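Local atomic coordinates of threonine synthase (Brucella melitensis bv. 1, PDB entry 4F4F), a protein that probably catalyses the pyridoxal-phosphate-dependent conversion of O-phospho-L-homoserine and water to L-threonine and phosphate, the last step of threonine biosynthesis. Residues G13-L18 / G27-G32; L34-E39 / I227-I232. All coordinates share one frame; numbering follows the deposited sequence.

Contact 1: G13-L18 / G27-G32; sequences GEAPVL and GLARDG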
ATOM      1  N   GLY A  13      17.676   6.632 -13.262  1.00 13.56           N
ATOM      2  CA  GLY A  13      18.574   7.767 -13.550  1.00 14.47           C
ATOM      3  C   GLY A  13      18.464   8.548 -14.854  1.00 16.10           C
ATOM      4  O   GLY A  13      19.308   9.424 -15.090  1.00 16.74           O
ATOM      5  N   GLU A  14      17.505   8.236 -15.719  1.00 16.33           N
ATOM      6  CA  GLU A  14      17.454   8.887 -17.044  1.00 18.22           C
ATOM      7  C   GLU A  14      16.053   9.304 -17.427  1.00 18.94           C
ATOM      8  O   GLU A  14      15.698   9.263 -18.594  1.00 21.92           O
ATOM      9  CB  GLU A  14      17.939   7.927 -18.130  1.00 19.07           C
ATOM     10  CG  GLU A  14      19.216   7.234 -17.757  1.00 19.38           C
ATOM     11  CD  GLU A  14      19.795   6.445 -18.889  1.00 20.07           C
ATOM     12  OE1 GLU A  14      19.221   5.420 -19.300  1.00 19.83           O
ATOM     13  OE2 GLU A  14      20.850   6.890 -19.333  1.00 22.66           O
ATOM     14  N   ALA A  15      15.253   9.670 -16.455  1.00 18.25           N
ATOM     15  CA  ALA A  15      13.907  10.125 -16.691  1.00 18.01           C
ATOM     16  C   ALA A  15      13.875  11.607 -16.308  1.00 18.36           C
ATOM     17  O   ALA A  15      14.681  12.056 -15.538  1.00 17.30           O
ATOM     18  CB  ALA A  15      12.929   9.323 -15.837  1.00 16.61           C
ATOM     19  N   PRO A  16      12.900  12.366 -16.835  1.00 19.16           N
ATOM     20  CA  PRO A  16      12.772  13.768 -16.430  1.00 19.89           C
ATOM     21  C   PRO A  16      12.679  13.906 -14.906  1.00 18.22           C
ATOM     22  O   PRO A  16      12.039  13.068 -14.259  1.00 18.00           O
ATOM     23  CB  PRO A  16      11.474  14.223 -17.080  1.00 21.37           C
ATOM     24  CG  PRO A  16      11.199  13.245 -18.165  1.00 22.05           C
ATOM     25  CD  PRO A  16      12.030  12.009 -17.953  1.00 20.74           C
ATOM     26  N   VAL A  17      13.340  14.917 -14.347  1.00 17.65           N
ATOM     27  CA  VAL A  17      13.217  15.248 -12.931  1.00 16.83           C
ATOM     28  C   VAL A  17      11.890  16.003 -12.796  1.00 17.37           C
ATOM     29  O   VAL A  17      11.658  16.956 -13.524  1.00 17.97           O
ATOM     30  CB  VAL A  17      14.384  16.120 -12.448  1.00 17.49           C
ATOM     31  CG1 VAL A  17      14.207  16.562 -10.993  1.00 16.66           C
ATOM     32  CG2 VAL A  17      15.708  15.374 -12.597  1.00 17.89           C
ATOM     33  N   LEU A  18      10.996  15.543 -11.925  1.00 16.27           N
ATOM     34  CA  LEU A  18       9.642  16.085 -11.877  1.00 16.80           C
ATOM     35  C   LEU A  18       9.300  16.781 -10.549  1.00 15.94           C
ATOM     36  O   LEU A  18       9.840  16.438  -9.507  1.00 14.81           O
ATOM     37  CB  LEU A  18       8.630  14.958 -12.123  1.00 17.42           C
ATOM     38  CG  LEU A  18       8.619  14.219 -13.480  1.00 18.40           C
ATOM     39  CD1 LEU A  18       7.570  13.110 -13.416  1.00 18.82           C
ATOM     40  CD2 LEU A  18       8.371  15.166 -14.633  1.00 19.85           C
ATOM     41  N   GLY A  27       3.253   8.550 -12.566  1.00 29.99           N
ATOM     42  CA  GLY A  27       3.318   7.160 -12.077  1.00 29.22           C
ATOM     43  C   GLY A  27       4.736   6.571 -12.262  1.00 29.56           C
ATOM     44  O   GLY A  27       5.699   7.070 -11.657  1.00 28.60           O
ATOM     45  N   LEU A  28       4.866   5.512 -13.073  1.00 28.81           N
ATOM     46  CA  LEU A  28       6.175   4.920 -13.468  1.00 27.21           C
ATOM     47  C   LEU A  28       7.024   5.810 -14.395  1.00 25.95           C
ATOM     48  O   LEU A  28       6.498   6.321 -15.368  1.00 26.06           O
ATOM     49  CB  LEU A  28       5.931   3.660 -14.255  1.00 27.25           C
ATOM     50  CG  LEU A  28       7.180   2.828 -14.590  1.00 27.25           C
ATOM     51  CD1 LEU A  28       7.571   1.901 -13.426  1.00 27.10           C
ATOM     52  CD2 LEU A  28       6.919   1.994 -15.819  1.00 27.13           C
ATOM     53  N   ALA A  29       8.339   5.935 -14.150  1.00 22.01           N
ATOM     54  CA  ALA A  29       9.136   6.881 -14.917  1.00 20.57           C
ATOM     55  C   ALA A  29       9.383   6.429 -16.385  1.00 20.02           C
ATOM     56  O   ALA A  29       9.356   5.249 -16.703  1.00 20.37           O
ATOM     57  CB  ALA A  29      10.462   7.218 -14.203  1.00 18.48           C
ATOM     58  N   ARG A  30       9.623   7.407 -17.252  1.00 20.21           N
ATOM     59  CA  ARG A  30      10.000   7.216 -18.692  1.00 20.41           C
ATOM     60  C   ARG A  30      11.099   6.178 -18.915  1.00 19.32           C
ATOM     61  O   ARG A  30      11.130   5.499 -19.958  1.00 19.77           O
ATOM     62  CB  ARG A  30      10.478   8.559 -19.279  1.00 21.57           C
ATOM     63  CG  ARG A  30      10.719   8.556 -20.791  1.00 23.95           C
ATOM     64  CD  ARG A  30      11.068   9.957 -21.308  1.00 24.97           C
ATOM     65  NE  ARG A  30      11.228  10.022 -22.755  1.00 26.48           N
ATOM     66  CZ  ARG A  30      12.289   9.599 -23.444  1.00 26.77           C
ATOM     67  NH1 ARG A  30      13.321   9.010 -22.867  1.00 25.84           N
ATOM     68  NH2 ARG A  30      12.299   9.735 -24.753  1.00 29.21           N
ATOM     69  N   ASP A  31      12.021   6.063 -17.956  1.00 17.01           N
ATOM     70  CA  ASP A  31      13.129   5.126 -18.079  1.00 16.43           C
ATOM     71  C   ASP A  31      12.824   3.761 -17.451  1.00 16.04           C
ATOM     72  O   ASP A  31      13.696   2.948 -17.289  1.00 15.97           O
ATOM     73  CB  ASP A  31      14.425   5.701 -17.491  1.00 15.59           C
ATOM     74  CG  ASP A  31      14.336   5.968 -15.986  1.00 14.59           C
ATOM     75  OD1 ASP A  31      13.279   5.709 -15.348  1.00 13.75           O
ATOM     76  OD2 ASP A  31      15.334   6.482 -15.454  1.00 14.13           O
ATOM     77  N   GLY A  32      11.584   3.540 -17.065  1.00 15.96           N
ATOM     78  CA  GLY A  32      11.202   2.303 -16.455  1.00 15.99           C
ATOM     79  C   GLY A  32      11.384   2.233 -14.950  1.00 14.62           C
ATOM     80  O   GLY A  32      10.989   1.261 -14.340  1.00 14.74           O
TER

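Contact 2: L34-E39 / I227-I232; sequences LYLPQE and INWARI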
ATOM      1  N   LEU A  34      11.280   4.104 -10.860  1.00 11.94           N
ATOM      2  CA  LEU A  34      10.318   4.567  -9.904  1.00 12.01           C
ATOM      3  C   LEU A  34      10.782   5.903  -9.352  1.00 11.29           C
ATOM      4  O   LEU A  34      11.975   6.110  -9.125  1.00 10.16           O
ATOM      5  CB  LEU A  34      10.177   3.558  -8.773  1.00 12.45           C
ATOM      6  CG  LEU A  34       9.783   2.131  -9.189  1.00 13.44           C
ATOM      7  CD1 LEU A  34       9.824   1.210  -7.966  1.00 13.71           C
ATOM      8  CD2 LEU A  34       8.420   2.167  -9.824  1.00 14.28           C
ATOM      9  N   TYR A  35       9.828   6.804  -9.137  1.00 11.53           N
ATOM     10  CA  TYR A  35      10.159   8.125  -8.594  1.00 11.37           C
ATOM     11  C   TYR A  35      10.381   8.160  -7.080  1.00 11.25           C
ATOM     12  O   TYR A  35       9.643   7.547  -6.316  1.00 11.66           O
ATOM     13  CB  TYR A  35       9.101   9.159  -9.026  1.00 11.79           C
ATOM     14  CG  TYR A  35       9.370   9.675 -10.407  1.00 12.42           C
ATOM     15  CD1 TYR A  35      10.457  10.491 -10.636  1.00 12.36           C
ATOM     16  CD2 TYR A  35       8.557   9.356 -11.488  1.00 13.34           C
ATOM     17  CE1 TYR A  35      10.760  10.967 -11.879  1.00 13.10           C
ATOM     18  CE2 TYR A  35       8.830   9.856 -12.761  1.00 14.12           C
ATOM     19  CZ  TYR A  35       9.929  10.682 -12.951  1.00 13.87           C
ATOM     20  OH  TYR A  35      10.268  11.214 -14.202  1.00 14.62           O
ATOM     21  N   LEU A  36      11.412   8.901  -6.675  1.00 10.99           N
ATOM     22  CA  LEU A  36      11.728   9.142  -5.274  1.00 10.92           C
ATOM     23  C   LEU A  36      12.114  10.594  -5.073  1.00 10.71           C
ATOM     24  O   LEU A  36      12.600  11.232  -5.995  1.00 10.81           O
ATOM     25  CB  LEU A  36      12.905   8.288  -4.815  1.00 10.73           C
ATOM     26  CG  LEU A  36      12.682   6.813  -4.568  1.00 11.22           C
ATOM     27  CD1 LEU A  36      14.056   6.108  -4.411  1.00 10.95           C
ATOM     28  CD2 LEU A  36      11.788   6.611  -3.346  1.00 11.40           C
ATOM     29  N   PRO A  37      11.913  11.122  -3.848  1.00 11.08           N
ATOM     30  CA  PRO A  37      12.355  12.465  -3.581  1.00 11.77           C
ATOM     31  C   PRO A  37      13.830  12.662  -3.829  1.00 12.13           C
ATOM     32  O   PRO A  37      14.610  11.799  -3.512  1.00 12.15           O
ATOM     33  CB  PRO A  37      12.029  12.697  -2.100  1.00 11.71           C
ATOM     34  CG  PRO A  37      11.277  11.562  -1.656  1.00 11.81           C
ATOM     35  CD  PRO A  37      11.170  10.532  -2.721  1.00 11.50           C
ATOM     36  N   GLN A  38      14.189  13.809  -4.409  1.00 13.11           N
ATOM     37  CA  GLN A  38      15.578  14.128  -4.661  1.00 14.36           C
ATOM     38  C   GLN A  38      16.321  14.265  -3.323  1.00 14.72           C
ATOM     39  O   GLN A  38      17.512  13.986  -3.228  1.00 14.24           O
ATOM     40  CB  GLN A  38      15.635  15.429  -5.421  1.00 16.06           C
ATOM     41  CG  GLN A  38      17.029  15.867  -5.823  1.00 17.82           C
ATOM     42  CD  GLN A  38      16.983  17.169  -6.554  1.00 19.90           C
ATOM     43  OE1 GLN A  38      16.865  18.237  -5.946  1.00 22.59           O
ATOM     44  NE2 GLN A  38      17.097  17.102  -7.848  1.00 20.72           N
ATOM     45  N   GLU A  39      15.602  14.749  -2.314  1.00 15.09           N
ATOM     46  CA  GLU A  39      16.083  14.736  -0.942  1.00 16.53           C
ATOM     47  C   GLU A  39      14.917  14.525  -0.014  1.00 15.11           C
ATOM     48  O   GLU A  39      13.761  14.805  -0.371  1.00 15.18           O
ATOM     49  CB  GLU A  39      16.749  16.052  -0.563  1.00 19.70           C
ATOM     50  CG  GLU A  39      15.839  17.244  -0.707  1.00 22.63           C
ATOM     51  CD  GLU A  39      16.274  18.142  -1.838  1.00 26.92           C
ATOM     52  OE1 GLU A  39      16.054  19.365  -1.679  1.00 33.31           O
ATOM     53  OE2 GLU A  39      16.859  17.655  -2.850  1.00 28.62           O
ATOM     54  N   ILE A 227       3.052   1.127  -7.286  1.00 23.84           N
ATOM     55  CA  ILE A 227       4.323   1.853  -7.509  1.00 22.79           C
ATOM     56  C   ILE A 227       4.276   3.387  -7.654  1.00 21.72           C
ATOM     57  O   ILE A 227       5.331   4.033  -7.714  1.00 20.66           O
ATOM     58  CB  ILE A 227       5.160   1.219  -8.671  1.00 23.16           C
ATOM     59  CG1 ILE A 227       4.472   1.301 -10.048  1.00 23.52           C
ATOM     60  CG2 ILE A 227       5.523  -0.234  -8.340  1.00 22.45           C
ATOM     61  CD1 ILE A 227       4.470   2.689 -10.667  1.00 23.36           C
ATOM     62  N   ASN A 228       3.096   3.996  -7.675  1.00 21.51           N
ATOM     63  CA  ASN A 228       3.033   5.449  -7.700  1.00 20.82           C
ATOM     64  C   ASN A 228       3.561   5.949  -6.355  1.00 19.27           C
ATOM     65  O   ASN A 228       3.260   5.368  -5.329  1.00 18.97           O
ATOM     66  CB  ASN A 228       1.593   5.932  -7.904  1.00 23.76           C
ATOM     67  CG  ASN A 228       1.517   7.420  -8.275  1.00 24.80           C
ATOM     68  OD1 ASN A 228       1.978   8.330  -7.527  1.00 27.37           O
ATOM     69  ND2 ASN A 228       0.958   7.688  -9.422  1.00 24.64           N
ATOM     70  N   TRP A 229       4.378   6.985  -6.390  1.00 18.53           N
ATOM     71  CA  TRP A 229       4.887   7.633  -5.187  1.00 18.56           C
ATOM     72  C   TRP A 229       3.752   7.982  -4.206  1.00 19.12           C
ATOM     73  O   TRP A 229       3.956   7.903  -3.031  1.00 17.70           O
ATOM     74  CB  TRP A 229       5.746   8.839  -5.558  1.00 17.66           C
ATOM     75  CG  TRP A 229       6.133   9.652  -4.361  1.00 17.30           C
ATOM     76  CD1 TRP A 229       5.700  10.932  -4.015  1.00 16.92           C
ATOM     77  CD2 TRP A 229       6.991   9.211  -3.236  1.00 16.47           C
ATOM     78  NE1 TRP A 229       6.220  11.305  -2.806  1.00 16.73           N
ATOM     79  CE2 TRP A 229       7.034  10.325  -2.301  1.00 16.24           C
ATOM     80  CE3 TRP A 229       7.709   8.051  -2.950  1.00 16.06           C
ATOM     81  CZ2 TRP A 229       7.746  10.255  -1.129  1.00 15.92           C
ATOM     82  CZ3 TRP A 229       8.443   8.004  -1.774  1.00 15.75           C
ATOM     83  CH2 TRP A 229       8.446   9.072  -0.881  1.00 15.79           C
ATOM     84  N   ALA A 230       2.521   8.280  -4.667  1.00 21.05           N
ATOM     85  CA  ALA A 230       1.431   8.689  -3.729  1.00 22.03           C
ATOM     86  C   ALA A 230       0.706   7.513  -3.072  1.00 23.48           C
ATOM     87  O   ALA A 230      -0.063   7.703  -2.107  1.00 24.86           O
ATOM     88  CB  ALA A 230       0.453   9.632  -4.418  1.00 23.63           C
ATOM     89  N   ARG A 231       0.946   6.293  -3.526  1.00 22.74           N
ATOM     90  CA  ARG A 231       0.560   5.143  -2.703  1.00 23.17           C
ATOM     91  C   ARG A 231       1.505   4.966  -1.550  1.00 22.17           C
ATOM     92  O   ARG A 231       1.179   4.274  -0.568  1.00 24.01           O
ATOM     93  CB  ARG A 231       0.534   3.823  -3.510  1.00 23.88           C
ATOM     94  CG  ARG A 231      -0.679   3.669  -4.405  1.00 24.97           C
ATOM     95  CD  ARG A 231      -1.906   3.192  -3.636  1.00 25.37           C
ATOM     96  NE  ARG A 231      -1.773   1.787  -3.299  1.00 25.79           N
ATOM     97  CZ  ARG A 231      -2.052   0.772  -4.126  1.00 29.07           C
ATOM     98  NH1 ARG A 231      -2.525   0.986  -5.353  1.00 28.98           N
ATOM     99  NH2 ARG A 231      -1.839  -0.487  -3.734  1.00 30.03           N
ATOM    100  N   ILE A 232       2.726   5.483  -1.676  1.00 19.59           N
ATOM    101  CA  ILE A 232       3.679   5.284  -0.587  1.00 17.65           C
ATOM    102  C   ILE A 232       3.682   6.463   0.364  1.00 15.53           C
ATOM    103  O   ILE A 232       3.582   6.297   1.557  1.00 14.70           O
ATOM    104  CB  ILE A 232       5.095   5.049  -1.109  1.00 17.97           C
ATOM    105  CG1 ILE A 232       5.130   3.714  -1.890  1.00 18.81           C
ATOM    106  CG2 ILE A 232       6.093   5.041   0.058  1.00 17.69           C
ATOM    107  CD1 ILE A 232       6.520   3.404  -2.416  1.00 19.67           C
TER
HETATM  108  O   HOH W   1       7.139   5.978  -9.644  1.00 18.94           O

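Contact 1: G13-L18 / G27-G32
With CG held between its own backbone N and carbonyl carbon (chi1 63°), the carboxylate of Asp31 turns toward the chain at Gly13 to Ala15. Asp31 sits in a type I beta turn, Ala29 to Gly32, closed by a hydrogen bond from Gly32 N to Ala29 O; the two loops flank helix 20-26 in the connection between the antiparallel strands 8-10 and 35-37. Glu14 N donates to Asp31 OD2 over 2.8 Å in a nearly straight bond, 164° at the hydrogen, reaching the oxygen on its anti side. OD1 is gripped separately by Ser10 OG and Gly33 N, so both carboxylate oxygens are tied to the backbone or side chains of this connection, which suits a short acidic residue. Gly13 has positive phi, which a residue without a side chain adopts easily. Small methyls let the loops close up: Ala15 CB packs on Ala29 CB and, at the same 3.6 Å, on Asp31 CG. Farther out, Arg30 has CG anti to its N (chi1 -172°) and passes the CD corner of Pro16, the two side chains at about a right angle, leaving the guanidinium beyond the contact. Pro16 CD lies 4.0 Å from both Arg30 CB and Arg30 CD.

Contact 2: L34-E39 / I227-I232
Residues 35-37 form a short strand that passes a short, loosely formed helical turn, roughly 229-232, the chains coming nearest at Tyr35 and Trp229, whose CA atoms are 6.3 Å apart. Asn228 caps that turn: its OD1 accepts from Ala230 N at 2.9 Å, a role to which a short amide side chain is well suited. No direct hydrogen bond joins the segments; a water accepts from Tyr35 N at 2.9 Å and may donate to Ile227 O, 3.3 Å away. The remaining side-chain contacts are mainly apolar. A chi1 of 172° swings the Trp229 indole away from its own amide nitrogen, and its breadth spans the gap to the strand. There Pro37 CD, a methylene made slightly positive by the ring nitrogen and so suited to an aromatic face, makes a CH-pi contact 3.8 Å from the six-membered ring centroid. Leu36 CD2 touches the same ring at CZ3, 3.9 Å away. Leu34 crosses Ile227 at about a right angle, its CD2 methyl 3.6 Å from Ile227 CB; branched aliphatics fill such an interface without needing polar partners. Arg323 binds both Tyr35 O and Ile227 O. The arrangement seats the N-terminal region of threonine synthase on its pyridoxal-phosphate-dependent enzyme region, the Ile227 side chain lying about 6 Å from that of Asn261 in the cofactor site.

Overall arrangement
Contact 1 is a surface contact, closing two loops within the N-terminal region, whereas contact 2 is buried and joins that region to a part of the chain nearly two hundred residues later. The chemistry follows: a carboxylate accepting one backbone amide across the contact at the exterior, against an indole and aliphatic packing in the interior. Tyr35 links them. Its hydroxyl lies 2.6 Å from Pro16 O, a probable hydrogen bond, while its ring packs on Ala29 CB, so the strand that lines contact 2 also backs contact 1. Gly27 and Asn228 meet as well. Contact 1 lies away from the annotated sites; contact 2 comes near the cofactor pocket.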